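Local coordinates for protein putative peptidase (Chlamydophila abortus, PDB 3CE2) that is a putative zinc metallopeptidase of the M3B (oligopeptidase F) family that probably degrades small peptides, at residues Ser443-Ser448 / Glu452-Ile457; Leu564-Ser569 / Lys580-Asp585. All blocks are in the same frame, centred on the assembly; numbering follows the deposited sequence.

Contact 1: residues Ser443-Ser448 / Glu452-Ile457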
loop_
_atom_site.group_PDB
_atom_site.type_symbol
_atom_site.label_atom_id
_atom_site.label_comp_id
_atom_site.label_asym_id
_atom_site.label_seq_id
_atom_site.Cartn_x
_atom_site.Cartn_y
_atom_site.Cartn_z
ATOM N N SER A 443 -20.033 5.884 10.374
ATOM C CA SER A 443 -21.121 5.321 11.159
ATOM C C SER A 443 -21.060 5.730 12.613
ATOM O O SER A 443 -22.102 5.935 13.234
ATOM C CB SER A 443 -21.119 3.801 11.081
ATOM O OG SER A 443 -21.448 3.367 9.778
ATOM N N MET A 444 -19.846 5.840 13.159
ATOM C CA MET A 444 -19.675 6.197 14.569
ATOM C C MET A 444 -20.078 7.641 14.826
ATOM O O MET A 444 -20.567 7.951 15.903
ATOM C CB MET A 444 -18.245 5.946 15.063
ATOM C CG MET A 444 -17.949 4.499 15.326
ATOM S SD MET A 444 -16.306 4.243 16.023
ATOM C CE MET A 444 -16.639 4.691 17.733
ATOM N N LEU A 445 -19.866 8.516 13.850
ATOM C CA LEU A 445 -20.327 9.899 13.951
ATOM C C LEU A 445 -21.827 9.950 14.028
ATOM O O LEU A 445 -22.384 10.527 14.945
ATOM C CB LEU A 445 -19.956 10.673 12.711
ATOM C CG LEU A 445 -18.536 11.156 12.634
ATOM C CD1 LEU A 445 -18.449 12.086 11.435
ATOM C CD2 LEU A 445 -18.203 11.865 13.943
ATOM N N LYS A 446 -22.474 9.371 13.024
ATOM C CA LYS A 446 -23.916 9.260 13.002
ATOM C C LYS A 446 -24.432 8.765 14.343
ATOM O O LYS A 446 -25.443 9.244 14.824
ATOM C CB LYS A 446 -24.361 8.311 11.894
ATOM C CG LYS A 446 -24.359 8.924 10.493
ATOM C CD LYS A 446 -24.756 7.872 9.434
ATOM C CE LYS A 446 -25.029 8.494 8.047
ATOM N NZ LYS A 446 -23.982 9.497 7.621
ATOM N N GLU A 447 -23.743 7.814 14.959
ATOM C CA GLU A 447 -24.294 7.169 16.144
ATOM C C GLU A 447 -23.960 7.901 17.405
ATOM O O GLU A 447 -24.483 7.579 18.459
ATOM C CB GLU A 447 -23.802 5.727 16.277
ATOM C CG GLU A 447 -24.438 4.755 15.282
ATOM C CD GLU A 447 -25.958 4.880 15.206
ATOM O OE1 GLU A 447 -26.618 4.787 16.266
ATOM O OE2 GLU A 447 -26.490 5.065 14.084
ATOM N N SER A 448 -23.081 8.884 17.301
ATOM C CA SER A 448 -22.499 9.498 18.484
ATOM C C SER A 448 -23.402 10.557 19.092
ATOM O O SER A 448 -24.211 11.183 18.394
ATOM C CB SER A 448 -21.153 10.117 18.131
ATOM O OG SER A 448 -20.605 10.801 19.238
ATOM N N GLU A 452 -17.315 16.011 21.951
ATOM C CA GLU A 452 -15.861 15.873 21.993
ATOM C C GLU A 452 -15.438 14.682 21.147
ATOM O O GLU A 452 -14.419 14.716 20.458
ATOM C CB GLU A 452 -15.339 15.746 23.429
ATOM C CG GLU A 452 -15.253 17.089 24.194
ATOM C CD GLU A 452 -14.128 18.026 23.695
ATOM O OE1 GLU A 452 -12.932 17.650 23.808
ATOM O OE2 GLU A 452 -14.438 19.147 23.213
ATOM N N GLU A 453 -16.242 13.633 21.184
ATOM C CA GLU A 453 -15.978 12.456 20.383
ATOM C C GLU A 453 -16.069 12.821 18.902
ATOM O O GLU A 453 -15.124 12.640 18.139
ATOM C CB GLU A 453 -17.009 11.392 20.727
ATOM C CG GLU A 453 -16.592 9.972 20.470
ATOM C CD GLU A 453 -17.723 8.983 20.767
ATOM O OE1 GLU A 453 -17.524 7.758 20.556
ATOM O OE2 GLU A 453 -18.810 9.433 21.210
ATOM N N LYS A 454 -17.211 13.357 18.502
ATOM C CA LYS A 454 -17.396 13.789 17.131
ATOM C C LYS A 454 -16.197 14.558 16.583
ATOM O O LYS A 454 -15.789 14.362 15.439
ATOM C CB LYS A 454 -18.651 14.641 17.013
ATOM C CG LYS A 454 -19.941 13.874 17.245
ATOM C CD LYS A 454 -21.131 14.670 16.718
ATOM C CE LYS A 454 -22.446 13.947 16.964
ATOM N NZ LYS A 454 -23.399 14.194 15.843
ATOM N N ILE A 455 -15.633 15.445 17.385
ATOM C CA ILE A 455 -14.496 16.209 16.918
ATOM C C ILE A 455 -13.307 15.277 16.799
ATOM O O ILE A 455 -12.608 15.284 15.788
ATOM C CB ILE A 455 -14.192 17.398 17.832
ATOM C CG1 ILE A 455 -15.356 18.388 17.757
ATOM C CG2 ILE A 455 -12.901 18.093 17.409
ATOM C CD1 ILE A 455 -15.273 19.534 18.757
ATOM N N THR A 456 -13.106 14.443 17.814
ATOM C CA THR A 456 -12.043 13.462 17.776
ATOM C C THR A 456 -12.125 12.644 16.492
ATOM O O THR A 456 -11.163 12.580 15.740
ATOM C CB THR A 456 -12.048 12.585 19.036
ATOM O OG1 THR A 456 -11.492 13.341 20.112
ATOM C CG2 THR A 456 -11.186 11.347 18.867
ATOM N N ILE A 457 -13.283 12.055 16.221
ATOM C CA ILE A 457 -13.471 11.235 15.028
ATOM C C ILE A 457 -13.285 12.023 13.739
ATOM O O ILE A 457 -12.594 11.585 12.820
ATOM C CB ILE A 457 -14.855 10.630 14.998
ATOM C CG1 ILE A 457 -15.012 9.665 16.156
ATOM C CG2 ILE A 457 -15.099 9.925 13.678
ATOM C CD1 ILE A 457 -16.453 9.372 16.466
#
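Leu-445 and Ile-457 meet near the turn of a helical hairpin, in which the last turn of helix 431-447 packs against the first turns of helix 451-487. The two short helical segments run almost antiparallel, at 164°, with their axes 9.7 Å apart. The two side chains pass each other in opposite directions: the CD2 branch of Leu-445 lies against the beta-branch of Ile-457, with CD2 3.7 Å from CG2. Ile-457 has CG2 anti to its backbone N and CG1 turned beside it (chi1 -65°), which presents the CG2 methyl to Leu-445 while CD1 reaches CB of Met-444 at 4.1 Å. This apolar layer is buried.

Toward the turn the contact becomes polar. The hydroxyl of Ser-448, the first residue beyond helix 431-447, donates to OE2 of Glu-453, with OG 3.0 Å from OE2. The hydroxyl stands above the carboxylate, 60° out of its plane; the carbonyl O of Ser-450 in the turn is a weak second acceptor that would have to share the same proton. Glu-453 departs from its backbone with CG anti to N and then runs out extended, carrying the carboxylate across to the serine. The aliphatic chain of Lys-454 lies along the C-terminal end of helix 431-447: CG packs 3.7 Å from Ser-448 OG, and CE comes to 3.6 Å from Ser-448 O.

Further out, Glu-605 of helix 590-607 touches Leu-445, Tyr-328 lies against Met-444, and Leu-609 touches Lys-454. The short connection and the start of helix 451-487 are tied together at Glu-453, whose backbone NH is accepted by Ser-450 OG.

Contact 2: residues Leu564-Ser569 / Lys580-Asp585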
loop_
_atom_site.group_PDB
_atom_site.type_symbol
_atom_site.label_atom_id
_atom_site.label_comp_id
_atom_site.label_asym_id
_atom_site.label_seq_id
_atom_site.Cartn_x
_atom_site.Cartn_y
_atom_site.Cartn_z
ATOM N N LEU A 564 -19.153 -4.500 -4.576
ATOM C CA LEU A 564 -19.073 -5.921 -4.325
ATOM C C LEU A 564 -18.478 -6.623 -5.528
ATOM O O LEU A 564 -17.638 -7.529 -5.364
ATOM C CB LEU A 564 -20.444 -6.479 -3.953
ATOM C CG LEU A 564 -20.788 -6.633 -2.442
ATOM C CD1 LEU A 564 -19.818 -5.964 -1.456
ATOM C CD2 LEU A 564 -22.214 -6.189 -2.114
ATOM N N ASN A 565 -18.873 -6.188 -6.731
ATOM C CA ASN A 565 -18.337 -6.772 -7.977
ATOM C C ASN A 565 -16.857 -6.462 -8.123
ATOM O O ASN A 565 -16.066 -7.292 -8.609
ATOM C CB ASN A 565 -19.059 -6.248 -9.205
ATOM C CG ASN A 565 -20.418 -6.895 -9.415
ATOM O OD1 ASN A 565 -20.822 -7.796 -8.677
ATOM N ND2 ASN A 565 -21.138 -6.424 -10.431
ATOM N N PHE A 566 -16.474 -5.267 -7.688
ATOM C CA PHE A 566 -15.074 -4.924 -7.674
ATOM C C PHE A 566 -14.296 -5.909 -6.766
ATOM O O PHE A 566 -13.256 -6.420 -7.119
ATOM C CB PHE A 566 -14.917 -3.485 -7.199
ATOM C CG PHE A 566 -13.569 -3.183 -6.668
ATOM C CD1 PHE A 566 -12.534 -2.879 -7.520
ATOM C CD2 PHE A 566 -13.332 -3.205 -5.313
ATOM C CE1 PHE A 566 -11.275 -2.595 -7.025
ATOM C CE2 PHE A 566 -12.081 -2.926 -4.813
ATOM C CZ PHE A 566 -11.047 -2.623 -5.669
ATOM N N LEU A 567 -14.828 -6.203 -5.598
ATOM C CA LEU A 567 -14.099 -7.011 -4.657
ATOM C C LEU A 567 -13.903 -8.409 -5.229
ATOM O O LEU A 567 -12.880 -9.049 -4.981
ATOM C CB LEU A 567 -14.860 -7.062 -3.334
ATOM C CG LEU A 567 -14.868 -5.766 -2.533
ATOM C CD1 LEU A 567 -15.455 -5.966 -1.160
ATOM C CD2 LEU A 567 -13.464 -5.273 -2.397
ATOM N N LYS A 568 -14.890 -8.876 -6.005
ATOM C CA LYS A 568 -14.855 -10.219 -6.601
ATOM C C LYS A 568 -14.043 -10.281 -7.886
ATOM O O LYS A 568 -13.986 -11.333 -8.530
ATOM C CB LYS A 568 -16.262 -10.686 -6.897
ATOM C CG LYS A 568 -17.123 -10.642 -5.666
ATOM C CD LYS A 568 -18.592 -10.940 -5.958
ATOM C CE LYS A 568 -19.444 -10.431 -4.788
ATOM N NZ LYS A 568 -20.704 -11.182 -4.635
ATOM N N SER A 569 -13.411 -9.169 -8.268
ATOM C CA SER A 569 -12.744 -9.109 -9.562
ATOM C C SER A 569 -11.304 -9.563 -9.515
ATOM O O SER A 569 -10.720 -9.838 -10.565
ATOM C CB SER A 569 -12.830 -7.707 -10.170
ATOM O OG SER A 569 -14.184 -7.302 -10.288
ATOM N N LYS A 580 -13.366 0.613 -13.974
ATOM C CA LYS A 580 -14.398 1.043 -14.920
ATOM C C LYS A 580 -15.605 0.116 -14.864
ATOM O O LYS A 580 -16.733 0.571 -14.686
ATOM C CB LYS A 580 -13.887 1.145 -16.349
ATOM C CG LYS A 580 -13.715 2.557 -16.843
ATOM C CD LYS A 580 -14.165 2.719 -18.286
ATOM C CE LYS A 580 -13.025 2.431 -19.244
ATOM N NZ LYS A 580 -13.300 3.037 -20.583
ATOM N N LYS A 581 -15.357 -1.182 -15.000
ATOM C CA LYS A 581 -16.417 -2.165 -14.909
ATOM C C LYS A 581 -17.273 -1.895 -13.686
ATOM O O LYS A 581 -18.455 -2.178 -13.700
ATOM C CB LYS A 581 -15.847 -3.579 -14.812
ATOM C CG LYS A 581 -15.212 -4.069 -16.074
ATOM C CD LYS A 581 -14.942 -5.583 -15.996
ATOM C CE LYS A 581 -14.193 -6.102 -17.257
ATOM N NZ LYS A 581 -12.708 -5.987 -17.128
ATOM N N SER A 582 -16.669 -1.347 -12.632
ATOM C CA SER A 582 -17.363 -1.107 -11.361
ATOM C C SER A 582 -17.927 0.304 -11.195
ATOM O O SER A 582 -18.325 0.685 -10.090
ATOM C CB SER A 582 -16.425 -1.389 -10.196
ATOM O OG SER A 582 -15.998 -2.732 -10.206
ATOM N N GLY A 583 -17.947 1.079 -12.280
ATOM C CA GLY A 583 -18.543 2.429 -12.280
ATOM C C GLY A 583 -17.622 3.579 -11.916
ATOM O O GLY A 583 -18.074 4.712 -11.808
ATOM N N LEU A 584 -16.334 3.299 -11.702
ATOM C CA LEU A 584 -15.356 4.350 -11.441
ATOM C C LEU A 584 -14.500 4.560 -12.666
ATOM O O LEU A 584 -13.667 3.735 -12.981
ATOM C CB LEU A 584 -14.455 3.985 -10.269
ATOM C CG LEU A 584 -14.935 4.560 -8.944
ATOM C CD1 LEU A 584 -16.394 4.164 -8.717
ATOM C CD2 LEU A 584 -14.068 4.104 -7.792
ATOM N N ASP A 585 -14.690 5.658 -13.369
ATOM C CA ASP A 585 -13.854 5.896 -14.516
ATOM C C ASP A 585 -12.763 6.915 -14.187
ATOM O O ASP A 585 -12.982 8.133 -14.272
ATOM C CB ASP A 585 -14.700 6.353 -15.696
ATOM C CG ASP A 585 -13.919 6.390 -16.996
ATOM O OD1 ASP A 585 -12.664 6.457 -16.963
ATOM O OD2 ASP A 585 -14.580 6.363 -18.057
#
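Phe-566 and Ser-582 make the close part of this contact, between the last turn of helix 559-567 and the Schellman motif that ends helix 575-581. The segments come together over a small area, and the approach is made by the base of the phenylalanine: OG of Ser-582 sits 3.3 Å from CB of Phe-566 and 3.5 Å from its CA. The hydroxyl is turned beside its own backbone N, where it bonds the carbonyl of Ile-578 one helical turn back. Its polar need is thus met by the helix it follows, and what it offers Phe-566 is van der Waals contact.

On the buried side, the ring of Phe-566 turns from Ser-582 into the interior, with CG anti to the backbone N. There it meets the rings of His-409 and Phe-548, each with its plane inclined by about 40°, and also touches Ile-431, Ile-578 and Leu-579. His-409 lies on helix 394-416, which carries zinc ligands His-402 and His-406, so the ring packs on the helix of the metal site. Leu-584, just past the helix end, packs on helix 536-553.

The other side is much looser. Asn-565 is exposed and only grazes the serine, its backbone C lying 4.4 Å from Ser-582 OG, while Lys-581 makes a salt bridge with Asp-573 in the intervening connection. Gly-583 takes the positive phi of 90° that the Schellman turn requires; its N bonds Lys-580 O, and Leu-584 N bonds Leu-579 O. Just past helix 559-567, Ser-569 folds back, its OG donating to Asn-565 O from 29° outside the carbonyl plane.

In the fold
Both contacts lie within the Peptidase family M3 range of this mainly helical chain, and contact 1 closes before contact 2 opens. Their centres are 30 Å apart and their nearest atoms about 15 Å, so they do not touch. Helix 431-447 links them: its C-terminal end forms contact 1, whereas Ile-431 and Ala-432 at its start pack on residues of contact 2. Directly before that start comes Glu-430, which binds zinc with His-402 and His-406 of helix 394-416. Contact 2 therefore lies beside the metal centre, the Phe-566 side chain about 9 Å from that of Glu-430, while contact 1 forms a peripheral hairpin away from the annotated sites.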